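Local structure of fatty acid-binding protein TM_1468 (Thermotoga maritima, 1VPV) at residues A[64-69]-A[284-289]; A[202-207]-A[226-231]. The protein binds long-chain fatty acids such as palmitate and may take part in lipid transport or fatty acid metabolism. One frame throughout, in Å; residues are numbered along the deposited sequence.

Contact 1 of 2, residues A[64-69]-A[284-289]; sequences KRIREA and VGPGTV
The carbonyl oxygen of Gly285 accepts the hydroxyl of Thr288 (OG1 to O 2.7 Å) and, more weakly, its backbone N, and this closes the turn that presents Pro286 to Arg67. The donor OG1 lies 21° from the carbonyl plane. Gly285 to Thr288 form a type II beta turn with proline and glycine at its central positions; the positive phi of Gly287 (100°) would jam a beta carbon against the preceding carbonyl oxygen. Across the contact there is no hydrogen bond, only packing. Pro286 CB sits over the centre of one face of the Arg67 guanidinium, 3.7 Å from CZ, and the arginine chain and proline ring pass alongside, pointing opposite ways. With CG beside its backbone N (chi1 -72°) and the chain extended to NE, Arg67 brings NH2 obliquely to 3.7 Å from Gly287 N. Ile66 CG2 adds a looser apolar touch at Pro286 CG (4.3 Å). The charge of Arg67 is met by Asp250, which pairs with NE, while Pro286 packs on a face of the same guanidinium. Val284 touches the bound palmitate, so the turn directly follows a residue of the lipid pocket. The contact sets the C-terminal end of helix 56-68 against the loop joining helix 278-284 to strand 289-295, where backbone hydrogen bonds link Gly287 and Thr288 with Ala249, just after strand 241-248.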
loop_
_atom_site.group_PDB
_atom_site.type_symbol
_atom_site.label_atom_id
_atom_site.label_comp_id
_atom_site.label_asym_id
_atom_site.label_seq_id
_atom_site.Cartn_x
_atom_site.Cartn_y
_atom_site.Cartn_z
ATOM N N LYS A 64 -13.511 -14.307 -1.389
ATOM C CA LYS A 64 -14.532 -15.255 -1.119
ATOM C C LYS A 64 -13.930 -16.416 -0.318
ATOM O O LYS A 64 -14.490 -16.798 0.710
ATOM C CB LYS A 64 -15.158 -15.707 -2.439
ATOM C CG LYS A 64 -16.347 -16.597 -2.298
ATOM C CD LYS A 64 -16.680 -17.298 -3.615
ATOM C CE LYS A 64 -15.827 -18.553 -3.833
ATOM N NZ LYS A 64 -16.458 -19.805 -3.293
ATOM N N ARG A 65 -12.777 -16.930 -0.770
ATOM C CA ARG A 65 -12.093 -18.041 -0.122
ATOM C C ARG A 65 -11.569 -17.710 1.276
ATOM O O ARG A 65 -11.666 -18.544 2.146
ATOM C CB ARG A 65 -10.980 -18.609 -1.003
ATOM C CG ARG A 65 -11.526 -19.465 -2.213
ATOM C CD ARG A 65 -10.443 -19.992 -3.182
ATOM N NE ARG A 65 -9.696 -18.878 -3.774
ATOM C CZ ARG A 65 -8.441 -18.546 -3.462
ATOM N NH1 ARG A 65 -7.750 -19.220 -2.544
ATOM N NH2 ARG A 65 -7.875 -17.506 -4.052
ATOM N N ILE A 66 -11.084 -16.495 1.535
ATOM C CA ILE A 66 -10.604 -16.175 2.872
ATOM C C ILE A 66 -11.757 -15.918 3.866
ATOM O O ILE A 66 -11.650 -16.308 5.015
ATOM C CB ILE A 66 -9.526 -15.049 2.918
ATOM C CG1 ILE A 66 -8.875 -14.984 4.307
ATOM C CG2 ILE A 66 -10.099 -13.686 2.586
ATOM C CD1 ILE A 66 -7.531 -14.298 4.306
ATOM N N ARG A 67 -12.855 -15.311 3.442
ATOM C CA ARG A 67 -14.044 -15.229 4.313
ATOM C C ARG A 67 -14.544 -16.621 4.744
ATOM O O ARG A 67 -15.020 -16.803 5.849
ATOM C CB ARG A 67 -15.173 -14.472 3.595
ATOM C CG ARG A 67 -14.913 -12.958 3.468
ATOM C CD ARG A 67 -16.154 -12.192 2.984
ATOM N NE ARG A 67 -15.939 -10.739 3.020
ATOM C CZ ARG A 67 -16.134 -9.959 4.082
ATOM N NH1 ARG A 67 -16.513 -10.463 5.239
ATOM N NH2 ARG A 67 -15.896 -8.655 4.007
ATOM N N GLU A 68 -14.425 -17.589 3.840
ATOM C CA GLU A 68 -14.898 -18.970 4.040
ATOM C C GLU A 68 -13.957 -19.909 4.774
ATOM O O GLU A 68 -14.402 -20.823 5.409
ATOM C CB GLU A 68 -15.071 -19.633 2.679
ATOM C CG GLU A 68 -16.460 -19.884 2.257
ATOM C CD GLU A 68 -16.498 -20.274 0.801
ATOM O OE1 GLU A 68 -15.497 -20.870 0.311
ATOM O OE2 GLU A 68 -17.510 -19.953 0.144
ATOM N N ALA A 69 -12.659 -19.710 4.592
ATOM C CA ALA A 69 -11.607 -20.650 4.986
ATOM C C ALA A 69 -11.658 -21.073 6.421
ATOM O O ALA A 69 -12.038 -20.284 7.280
ATOM C CB ALA A 69 -10.239 -20.036 4.728
ATOM N N VAL A 284 -4.707 -8.057 7.444
ATOM C CA VAL A 284 -5.611 -7.098 8.109
ATOM C C VAL A 284 -6.956 -7.672 8.417
ATOM O O VAL A 284 -7.615 -7.239 9.374
ATOM C CB VAL A 284 -5.806 -5.736 7.356
ATOM C CG1 VAL A 284 -4.532 -4.931 7.386
ATOM C CG2 VAL A 284 -6.272 -5.933 5.946
ATOM N N GLY A 285 -7.357 -8.638 7.593
ATOM C CA GLY A 285 -8.642 -9.308 7.739
ATOM C C GLY A 285 -9.731 -8.623 6.914
ATOM O O GLY A 285 -9.690 -7.405 6.698
ATOM N N PRO A 286 -10.718 -9.394 6.460
ATOM C CA PRO A 286 -11.783 -8.822 5.652
ATOM C C PRO A 286 -12.562 -7.840 6.493
ATOM O O PRO A 286 -12.597 -8.002 7.716
ATOM C CB PRO A 286 -12.680 -10.029 5.304
ATOM C CG PRO A 286 -11.890 -11.241 5.648
ATOM C CD PRO A 286 -10.898 -10.837 6.690
ATOM N N GLY A 287 -13.167 -6.842 5.831
ATOM C CA GLY A 287 -13.890 -5.767 6.503
ATOM C C GLY A 287 -13.069 -4.489 6.615
ATOM O O GLY A 287 -13.630 -3.418 6.709
ATOM N N THR A 288 -11.745 -4.605 6.550
ATOM C CA THR A 288 -10.837 -3.486 6.785
ATOM C C THR A 288 -11.062 -2.283 5.840
ATOM O O THR A 288 -11.374 -2.452 4.669
ATOM C CB THR A 288 -9.387 -3.983 6.681
ATOM O OG1 THR A 288 -9.152 -4.967 7.710
ATOM C CG2 THR A 288 -8.346 -2.815 6.804
ATOM N N VAL A 289 -10.896 -1.073 6.375
ATOM C CA VAL A 289 -11.096 0.168 5.630
ATOM C C VAL A 289 -9.998 1.182 5.993
ATOM O O VAL A 289 -9.648 1.367 7.167
ATOM C CB VAL A 289 -12.516 0.761 5.929
ATOM C CG1 VAL A 289 -12.614 2.242 5.586
ATOM C CG2 VAL A 289 -13.540 0.007 5.172
#

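Contact 2 of 2, residues A[202-207]-A[226-231]; sequences RVCLHI and EALIEK. With PO4 (phosphate ion), chain C.
A beta hairpin followed by a helix packing back on it forms this contact: helix 220-232 follows strand 211-219 and runs nearly parallel to the hairpin partner 201-208, the short axes 24° apart and 8.9 Å at closest approach. Cys204 and His206 both direct their beta carbons at the helix. The sulfur of Cys204 meets the methyl of Ala227 (SG to CB 3.5 Å), while Cys204 CB touches Leu228 CD2 at 4.0 Å. Lys231 CE stands over the centre of the His206 ring in a CH-pi contact, 3.9 Å from the centroid. Bends at chi2 (58°) and chi3 (77°) fold the lysine chain over the ring, roughly perpendicular to the histidine side chain. The amine pairs with Glu234 and makes a cation-pi contact with Tyr215, whose ring stands nearly upright against that of His206. With an alanine at His206 the aromatic face under Lys231 CE is gone, and the lysine methylenes would probably be freer to shift, though Glu234 still holds the amine, while Tyr215 would lose its perpendicular partner. Arg202 NH1 (2.8 Å) and NH2 both donate to O3 of a phosphate, probably from the crystallisation liquor; Lys200 also bonds the ion, and Arg202 NE pairs with Asp221. Strand 201-208 lies between strands 211-219 and 170-176, and Leu228 reaches Ile173 of the latter and Leu258 of helix 252-263.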
loop_
_atom_site.group_PDB
_atom_site.type_symbol
_atom_site.label_atom_id
_atom_site.label_comp_id
_atom_site.label_asym_id
_atom_site.label_seq_id
_atom_site.Cartn_x
_atom_site.Cartn_y
_atom_site.Cartn_z
ATOM N N ARG A 202 -13.438 -1.591 16.805
ATOM C CA ARG A 202 -12.598 -1.299 15.651
ATOM C C ARG A 202 -11.296 -0.792 16.222
ATOM O O ARG A 202 -11.283 -0.011 17.172
ATOM C CB ARG A 202 -13.214 -0.189 14.835
ATOM C CG ARG A 202 -14.682 -0.429 14.479
ATOM C CD ARG A 202 -14.799 -1.505 13.408
ATOM N NE ARG A 202 -16.172 -1.522 12.917
ATOM C CZ ARG A 202 -17.102 -2.409 13.252
ATOM N NH1 ARG A 202 -16.844 -3.389 14.109
ATOM N NH2 ARG A 202 -18.311 -2.274 12.768
ATOM N N VAL A 203 -10.203 -1.251 15.658
ATOM C CA VAL A 203 -8.879 -0.869 16.098
ATOM C C VAL A 203 -8.282 -0.040 14.997
ATOM O O VAL A 203 -8.216 -0.502 13.849
ATOM C CB VAL A 203 -8.010 -2.123 16.300
ATOM C CG1 VAL A 203 -6.536 -1.773 16.591
ATOM C CG2 VAL A 203 -8.577 -2.915 17.447
ATOM N N CYS A 204 -7.832 1.162 15.358
ATOM C CA CYS A 204 -7.250 2.110 14.416
ATOM C C CYS A 204 -5.741 2.070 14.439
ATOM O O CYS A 204 -5.122 2.182 15.489
ATOM C CB CYS A 204 -7.730 3.537 14.718
ATOM S SG CYS A 204 -9.554 3.728 14.816
ATOM N N LEU A 205 -5.147 1.957 13.260
ATOM C CA LEU A 205 -3.715 1.967 13.143
ATOM C C LEU A 205 -3.247 3.004 12.134
ATOM O O LEU A 205 -4.031 3.498 11.298
ATOM C CB LEU A 205 -3.192 0.582 12.739
ATOM C CG LEU A 205 -3.565 -0.623 13.632
ATOM C CD1 LEU A 205 -4.908 -1.249 13.254
ATOM C CD2 LEU A 205 -2.517 -1.682 13.540
ATOM N N HIS A 206 -1.962 3.342 12.235
ATOM C CA HIS A 206 -1.253 4.055 11.176
ATOM C C HIS A 206 0.148 3.521 11.097
ATOM O O HIS A 206 0.549 2.662 11.880
ATOM C CB HIS A 206 -1.234 5.567 11.401
ATOM C CG HIS A 206 -0.460 5.993 12.609
ATOM N ND1 HIS A 206 0.508 6.970 12.560
ATOM C CD2 HIS A 206 -0.505 5.574 13.900
ATOM C CE1 HIS A 206 1.022 7.138 13.768
ATOM N NE2 HIS A 206 0.420 6.308 14.601
ATOM N N ILE A 207 0.879 4.020 10.115
ATOM C CA ILE A 207 2.258 3.667 9.914
ATOM C C ILE A 207 3.122 4.860 10.226
ATOM O O ILE A 207 2.905 5.920 9.692
ATOM C CB ILE A 207 2.473 3.276 8.467
ATOM C CG1 ILE A 207 1.534 2.116 8.144
ATOM C CG2 ILE A 207 3.957 2.955 8.248
ATOM C CD1 ILE A 207 1.947 1.256 6.970
ATOM N N GLU A 226 -14.165 8.674 12.269
ATOM C CA GLU A 226 -13.724 9.904 12.954
ATOM C C GLU A 226 -12.292 9.777 13.467
ATOM O O GLU A 226 -11.473 10.683 13.297
ATOM C CB GLU A 226 -14.617 10.254 14.135
ATOM C CG GLU A 226 -16.002 10.824 13.806
ATOM C CD GLU A 226 -17.001 10.793 15.022
ATOM O OE1 GLU A 226 -16.566 10.982 16.192
ATOM O OE2 GLU A 226 -18.223 10.587 14.795
ATOM N N ALA A 227 -11.984 8.647 14.097
ATOM C CA ALA A 227 -10.639 8.423 14.629
ATOM C C ALA A 227 -9.552 8.518 13.545
ATOM O O ALA A 227 -8.456 9.017 13.815
ATOM C CB ALA A 227 -10.557 7.082 15.311
ATOM N N LEU A 228 -9.852 8.055 12.330
ATOM C CA LEU A 228 -8.816 8.012 11.268
ATOM C C LEU A 228 -8.500 9.416 10.804
ATOM O O LEU A 228 -7.351 9.752 10.512
ATOM C CB LEU A 228 -9.274 7.178 10.049
ATOM C CG LEU A 228 -9.532 5.665 10.138
ATOM C CD1 LEU A 228 -9.260 4.968 8.766
ATOM C CD2 LEU A 228 -8.683 5.066 11.196
ATOM N N ILE A 229 -9.564 10.213 10.721
ATOM C CA ILE A 229 -9.493 11.562 10.263
ATOM C C ILE A 229 -8.878 12.433 11.350
ATOM O O ILE A 229 -8.119 13.334 11.030
ATOM C CB ILE A 229 -10.886 12.085 9.817
ATOM C CG1 ILE A 229 -11.308 11.361 8.533
ATOM C CG2 ILE A 229 -10.861 13.608 9.578
ATOM C CD1 ILE A 229 -12.760 11.542 8.173
ATOM N N GLU A 230 -9.186 12.156 12.616
ATOM C CA GLU A 230 -8.544 12.903 13.713
ATOM C C GLU A 230 -7.037 12.624 13.771
ATOM O O GLU A 230 -6.265 13.527 14.053
ATOM C CB GLU A 230 -9.220 12.659 15.078
ATOM C CG GLU A 230 -10.657 13.144 15.116
ATOM C CD GLU A 230 -11.317 13.050 16.490
ATOM O OE1 GLU A 230 -10.932 13.834 17.399
ATOM O OE2 GLU A 230 -12.253 12.224 16.655
ATOM N N LYS A 231 -6.614 11.406 13.470
ATOM C CA LYS A 231 -5.187 11.115 13.414
ATOM C C LYS A 231 -4.487 11.910 12.308
ATOM O O LYS A 231 -3.448 12.518 12.541
ATOM C CB LYS A 231 -4.934 9.613 13.252
ATOM C CG LYS A 231 -3.498 9.231 12.832
ATOM C CD LYS A 231 -2.394 9.732 13.794
ATOM C CE LYS A 231 -2.297 8.885 15.055
ATOM N NZ LYS A 231 -1.446 9.497 16.124
HETATM P P PO4 C . -19.310 -6.306 13.633
HETATM O O1 PO4 C . -20.459 -6.423 12.671
HETATM O O2 PO4 C . -19.626 -7.346 14.645
HETATM O O3 PO4 C . -19.234 -4.926 14.202
HETATM O O4 PO4 C . -18.019 -6.661 12.966
#

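In the fold
Both contacts pack without a hydrogen bond between their segments, but they differ in burial and in the elements they join. Contact 2 is the more buried, joining a sheet strand to a helix that covers it 19 residues later, through sulfur, methyl and methylene groups and the face of an imidazole, with charge kept to its ends. Contact 1 is partly exposed and longer in range: 215 residues separate its segments, and it sets a helix that precedes Thr75, a palmitate-binding residue, on the loop leading into strand 289-295 of the sheet that contains strand 201-208. There the contacts meet: Val289 O touches Leu228 CD1 at 4.0 Å, although their centres are 20 Å apart.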